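Local coordinates for putative oxidoreductase (Thermus thermophilus, PDB 2ISM), which belongs to the glucose/sorbosone dehydrogenase family of beta-propeller proteins and carries a bound calcium ion, at residues A161-L174 with R189-H201. Numbering follows the deposited sequence.
Sequences AQDLASLGGKILRL and RRGARPEVYSLGH
I171 pairs with both Y197 and S198 in a classic beta bulge, where the third and fourth strands of a four-stranded antiparallel propeller blade, 170-174 and 196-199, run side by side. The evidence is a shared acceptor: I171 O takes Y197 N at 2.8 Å and S198 N at 3.1 Å, both in its carbonyl plane, while I171 N returns a bond to S198 O. Beyond the bulge, R173 N donates to E195 O.

The tight part is buried. I171 CG1 lies over one face of the H201 ring, 4.1 Å from its centroid and 29° off the normal, a CH-pi contact; the ring's ND1 bonds E220, and the ring of Y243, a calcium ligand, meets it. K170 is folded back by bends at chi2 (-72°) and chi4, its CD pressed to 3.4 Å from L199 CB, closer than usual for two carbons. These bends bring NZ to the carbonyls of D163, S166 and G168, three bonds that probably offset the cost of burying its charge. L164 packs closely too, CB on A192 CB and CD2 on L199 CD1, each at 3.8 Å, and its O receives R193 N on an almost straight bond (176°).

Toward solvent the packing thins to L164 CD1 against the exposed R189 and A165 CB at G191 O. R193 is held within its own segment: its NE and NH2 grip the two E195 oxygens side-on in a salt bridge, and over the centre of its guanidinium, 3.6 Å above the plane, sits L167 CD2.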
loop_
_atom_site.group_PDB
_atom_site.type_symbol
_atom_site.label_atom_id
_atom_site.label_comp_id
_atom_site.label_asym_id
_atom_site.label_seq_id
_atom_site.Cartn_x
_atom_site.Cartn_y
_atom_site.Cartn_z
ATOM N N ALA B 161 -32.038 17.938 -5.984
ATOM C CA ALA B 161 -30.638 17.895 -6.414
ATOM C C ALA B 161 -30.206 19.061 -7.295
ATOM O O ALA B 161 -29.053 19.492 -7.236
ATOM C CB ALA B 161 -30.356 16.586 -7.134
ATOM N N GLN B 162 -31.128 19.558 -8.116
ATOM C CA GLN B 162 -30.838 20.667 -9.028
ATOM C C GLN B 162 -31.172 22.030 -8.428
ATOM O O GLN B 162 -30.856 23.070 -9.007
ATOM C CB GLN B 162 -31.628 20.488 -10.329
ATOM C CG GLN B 162 -31.185 19.315 -11.188
ATOM C CD GLN B 162 -29.757 19.462 -11.669
ATOM O OE1 GLN B 162 -29.355 20.529 -12.131
ATOM N NE2 GLN B 162 -28.984 18.386 -11.573
ATOM N N ASP B 163 -31.808 22.016 -7.263
ATOM C CA ASP B 163 -32.216 23.239 -6.583
ATOM C C ASP B 163 -31.107 23.783 -5.675
ATOM O O ASP B 163 -30.833 23.220 -4.617
ATOM C CB ASP B 163 -33.479 22.942 -5.766
ATOM C CG ASP B 163 -34.091 24.182 -5.138
ATOM O OD1 ASP B 163 -33.534 25.292 -5.294
ATOM O OD2 ASP B 163 -35.144 24.035 -4.480
ATOM N N LEU B 164 -30.471 24.876 -6.084
ATOM C CA LEU B 164 -29.407 25.461 -5.270
ATOM C C LEU B 164 -29.902 25.928 -3.904
ATOM O O LEU B 164 -29.103 26.137 -2.990
ATOM C CB LEU B 164 -28.750 26.636 -5.998
ATOM C CG LEU B 164 -27.821 26.273 -7.157
ATOM C CD1 LEU B 164 -27.281 27.544 -7.794
ATOM C CD2 LEU B 164 -26.681 25.404 -6.646
ATOM N N ALA B 165 -31.216 26.087 -3.769
ATOM C CA ALA B 165 -31.810 26.532 -2.513
ATOM C C ALA B 165 -32.017 25.377 -1.533
ATOM O O ALA B 165 -32.340 25.598 -0.361
ATOM C CB ALA B 165 -33.140 27.232 -2.784
ATOM N N SER B 166 -31.835 24.149 -2.014
ATOM C CA SER B 166 -31.996 22.966 -1.171
ATOM C C SER B 166 -30.657 22.344 -0.783
ATOM O O SER B 166 -29.741 22.278 -1.596
ATOM C CB SER B 166 -32.844 21.915 -1.895
ATOM O OG SER B 166 -32.882 20.704 -1.156
ATOM N N LEU B 167 -30.552 21.883 0.461
ATOM C CA LEU B 167 -29.324 21.248 0.934
ATOM C C LEU B 167 -29.277 19.773 0.511
ATOM O O LEU B 167 -28.297 19.079 0.791
ATOM C CB LEU B 167 -29.229 21.325 2.466
ATOM C CG LEU B 167 -29.068 22.685 3.148
ATOM C CD1 LEU B 167 -29.115 22.500 4.662
ATOM C CD2 LEU B 167 -27.746 23.317 2.724
ATOM N N GLY B 168 -30.335 19.304 -0.152
ATOM C CA GLY B 168 -30.400 17.911 -0.573
ATOM C C GLY B 168 -29.849 17.593 -1.956
ATOM O O GLY B 168 -29.951 18.404 -2.878
ATOM N N GLY B 169 -29.271 16.402 -2.098
ATOM C CA GLY B 169 -28.697 15.985 -3.369
ATOM C C GLY B 169 -27.464 16.816 -3.659
ATOM O O GLY B 169 -27.206 17.190 -4.801
ATOM N N LYS B 170 -26.693 17.082 -2.610
ATOM C CA LYS B 170 -25.501 17.915 -2.706
ATOM C C LYS B 170 -24.300 17.350 -1.976
ATOM O O LYS B 170 -24.370 16.325 -1.302
ATOM C CB LYS B 170 -25.769 19.280 -2.054
ATOM C CG LYS B 170 -27.033 20.016 -2.487
ATOM C CD LYS B 170 -26.910 20.571 -3.896
ATOM C CE LYS B 170 -28.026 21.568 -4.186
ATOM N NZ LYS B 170 -29.382 20.952 -4.086
ATOM N N ILE B 171 -23.183 18.046 -2.153
ATOM C CA ILE B 171 -21.969 17.774 -1.410
ATOM C C ILE B 171 -21.743 19.179 -0.867
ATOM O O ILE B 171 -21.662 20.148 -1.632
ATOM C CB ILE B 171 -20.769 17.341 -2.278
ATOM C CG1 ILE B 171 -20.954 15.888 -2.728
ATOM C CG2 ILE B 171 -19.481 17.441 -1.456
ATOM C CD1 ILE B 171 -19.775 15.331 -3.523
ATOM N N LEU B 172 -21.698 19.298 0.454
ATOM C CA LEU B 172 -21.515 20.589 1.092
ATOM C C LEU B 172 -20.099 20.718 1.619
ATOM O O LEU B 172 -19.436 19.714 1.873
ATOM C CB LEU B 172 -22.503 20.733 2.257
ATOM C CG LEU B 172 -23.947 20.274 1.991
ATOM C CD1 LEU B 172 -24.747 20.304 3.289
ATOM C CD2 LEU B 172 -24.587 21.164 0.943
ATOM N N ARG B 173 -19.635 21.955 1.775
ATOM C CA ARG B 173 -18.303 22.194 2.318
ATOM C C ARG B 173 -18.395 23.315 3.346
ATOM O O ARG B 173 -18.823 24.427 3.038
ATOM C CB ARG B 173 -17.304 22.578 1.229
ATOM C CG ARG B 173 -15.876 22.574 1.751
ATOM C CD ARG B 173 -14.874 22.961 0.687
ATOM N NE ARG B 173 -15.041 24.346 0.279
ATOM C CZ ARG B 173 -14.047 25.118 -0.143
ATOM N NH1 ARG B 173 -12.817 24.635 -0.209
ATOM N NH2 ARG B 173 -14.284 26.371 -0.503
ATOM N N LEU B 174 -17.990 23.006 4.570
ATOM C CA LEU B 174 -18.070 23.956 5.667
ATOM C C LEU B 174 -16.742 24.085 6.404
ATOM O O LEU B 174 -15.833 23.289 6.206
ATOM C CB LEU B 174 -19.112 23.466 6.670
ATOM C CG LEU B 174 -20.401 22.809 6.167
ATOM C CD1 LEU B 174 -21.116 22.154 7.345
ATOM C CD2 LEU B 174 -21.297 23.842 5.498
ATOM N N ARG B 189 -24.304 34.230 -4.923
ATOM C CA ARG B 189 -25.607 34.115 -5.569
ATOM C C ARG B 189 -26.819 34.122 -4.638
ATOM O O ARG B 189 -26.833 33.453 -3.607
ATOM C CB ARG B 189 -25.648 32.855 -6.435
ATOM C CG ARG B 189 -26.890 32.767 -7.301
ATOM C CD ARG B 189 -26.927 31.496 -8.130
ATOM N NE ARG B 189 -25.714 31.313 -8.920
ATOM C CZ ARG B 189 -25.604 30.444 -9.919
ATOM N NH1 ARG B 189 -26.640 29.684 -10.252
ATOM N NH2 ARG B 189 -24.460 30.326 -10.579
ATOM N N ARG B 190 -27.840 34.882 -5.022
ATOM C CA ARG B 190 -29.075 34.974 -4.247
ATOM C C ARG B 190 -29.894 33.705 -4.472
ATOM O O ARG B 190 -29.890 33.141 -5.565
ATOM C CB ARG B 190 -29.894 36.187 -4.696
ATOM C CG ARG B 190 -31.259 36.300 -4.032
ATOM C CD ARG B 190 -32.163 37.267 -4.786
ATOM N NE ARG B 190 -33.512 37.311 -4.226
ATOM C CZ ARG B 190 -34.550 37.898 -4.816
ATOM N NH1 ARG B 190 -34.398 38.494 -5.991
ATOM N NH2 ARG B 190 -35.741 37.888 -4.231
ATOM N N GLY B 191 -30.597 33.263 -3.435
ATOM C CA GLY B 191 -31.414 32.068 -3.553
ATOM C C GLY B 191 -30.642 30.760 -3.473
ATOM O O GLY B 191 -31.236 29.682 -3.525
ATOM N N ALA B 192 -29.324 30.841 -3.348
ATOM C CA ALA B 192 -28.507 29.635 -3.264
ATOM C C ALA B 192 -27.934 29.437 -1.865
ATOM O O ALA B 192 -27.532 30.398 -1.212
ATOM C CB ALA B 192 -27.377 29.705 -4.284
ATOM N N ARG B 193 -27.912 28.189 -1.402
ATOM C CA ARG B 193 -27.349 27.872 -0.090
ATOM C C ARG B 193 -25.833 28.011 -0.220
ATOM O O ARG B 193 -25.207 27.319 -1.019
ATOM C CB ARG B 193 -27.701 26.436 0.326
ATOM C CG ARG B 193 -29.166 26.209 0.699
ATOM C CD ARG B 193 -29.595 27.060 1.898
ATOM N NE ARG B 193 -28.784 26.835 3.098
ATOM C CZ ARG B 193 -29.249 26.333 4.240
ATOM N NH1 ARG B 193 -30.526 25.989 4.347
ATOM N NH2 ARG B 193 -28.442 26.185 5.284
ATOM N N PRO B 194 -25.223 28.908 0.567
ATOM C CA PRO B 194 -23.772 29.110 0.501
ATOM C C PRO B 194 -22.936 27.889 0.886
ATOM O O PRO B 194 -21.742 27.830 0.590
ATOM C CB PRO B 194 -23.551 30.305 1.429
ATOM C CG PRO B 194 -24.624 30.120 2.465
ATOM C CD PRO B 194 -25.830 29.734 1.625
ATOM N N GLU B 195 -23.561 26.908 1.530
ATOM C CA GLU B 195 -22.848 25.699 1.939
ATOM C C GLU B 195 -22.580 24.739 0.777
ATOM O O GLU B 195 -21.712 23.874 0.872
ATOM C CB GLU B 195 -23.637 24.947 3.019
ATOM C CG GLU B 195 -23.930 25.760 4.278
ATOM C CD GLU B 195 -25.214 26.565 4.180
ATOM O OE1 GLU B 195 -25.736 26.732 3.058
ATOM O OE2 GLU B 195 -25.698 27.034 5.232
ATOM N N VAL B 196 -23.315 24.898 -0.321
ATOM C CA VAL B 196 -23.171 24.001 -1.470
ATOM C C VAL B 196 -21.832 24.033 -2.197
ATOM O O VAL B 196 -21.363 25.093 -2.613
ATOM C CB VAL B 196 -24.284 24.250 -2.512
ATOM C CG1 VAL B 196 -24.037 23.406 -3.761
ATOM C CG2 VAL B 196 -25.631 23.905 -1.912
ATOM N N TYR B 197 -21.234 22.854 -2.347
ATOM C CA TYR B 197 -19.962 22.708 -3.038
ATOM C C TYR B 197 -20.242 22.151 -4.434
ATOM O O TYR B 197 -19.701 22.646 -5.423
ATOM C CB TYR B 197 -19.045 21.761 -2.270
ATOM C CG TYR B 197 -17.624 21.717 -2.790
ATOM C CD1 TYR B 197 -16.770 22.811 -2.638
ATOM C CD2 TYR B 197 -17.126 20.573 -3.413
ATOM C CE1 TYR B 197 -15.449 22.763 -3.090
ATOM C CE2 TYR B 197 -15.812 20.512 -3.871
ATOM C CZ TYR B 197 -14.980 21.608 -3.702
ATOM O OH TYR B 197 -13.674 21.539 -4.124
ATOM N N SER B 198 -21.076 21.111 -4.506
ATOM C CA SER B 198 -21.464 20.513 -5.787
ATOM C C SER B 198 -22.929 20.077 -5.714
ATOM O O SER B 198 -23.459 19.846 -4.629
ATOM C CB SER B 198 -20.563 19.318 -6.147
ATOM O OG SER B 198 -20.703 18.243 -5.237
ATOM N N LEU B 199 -23.589 19.980 -6.862
ATOM C CA LEU B 199 -25.001 19.598 -6.881
ATOM C C LEU B 199 -25.283 18.531 -7.932
ATOM O O LEU B 199 -24.374 18.073 -8.618
ATOM C CB LEU B 199 -25.879 20.826 -7.155
ATOM C CG LEU B 199 -25.751 21.486 -8.534
ATOM C CD1 LEU B 199 -26.995 22.320 -8.814
ATOM C CD2 LEU B 199 -24.493 22.341 -8.601
ATOM N N GLY B 200 -26.548 18.143 -8.056
ATOM C CA GLY B 200 -26.919 17.132 -9.031
ATOM C C GLY B 200 -26.560 15.718 -8.613
ATOM O O GLY B 200 -26.223 14.880 -9.454
ATOM N N HIS B 201 -26.616 15.450 -7.312
ATOM C CA HIS B 201 -26.307 14.122 -6.786
ATOM C C HIS B 201 -27.503 13.411 -6.160
ATOM O O HIS B 201 -28.203 13.986 -5.320
ATOM C CB HIS B 201 -25.350 14.227 -5.589
ATOM C CG HIS B 201 -24.047 14.886 -5.915
ATOM N ND1 HIS B 201 -23.069 14.268 -6.665
ATOM C CD2 HIS B 201 -23.577 16.123 -5.629
ATOM C CE1 HIS B 201 -22.053 15.097 -6.829
ATOM N NE2 HIS B 201 -22.337 16.232 -6.210
#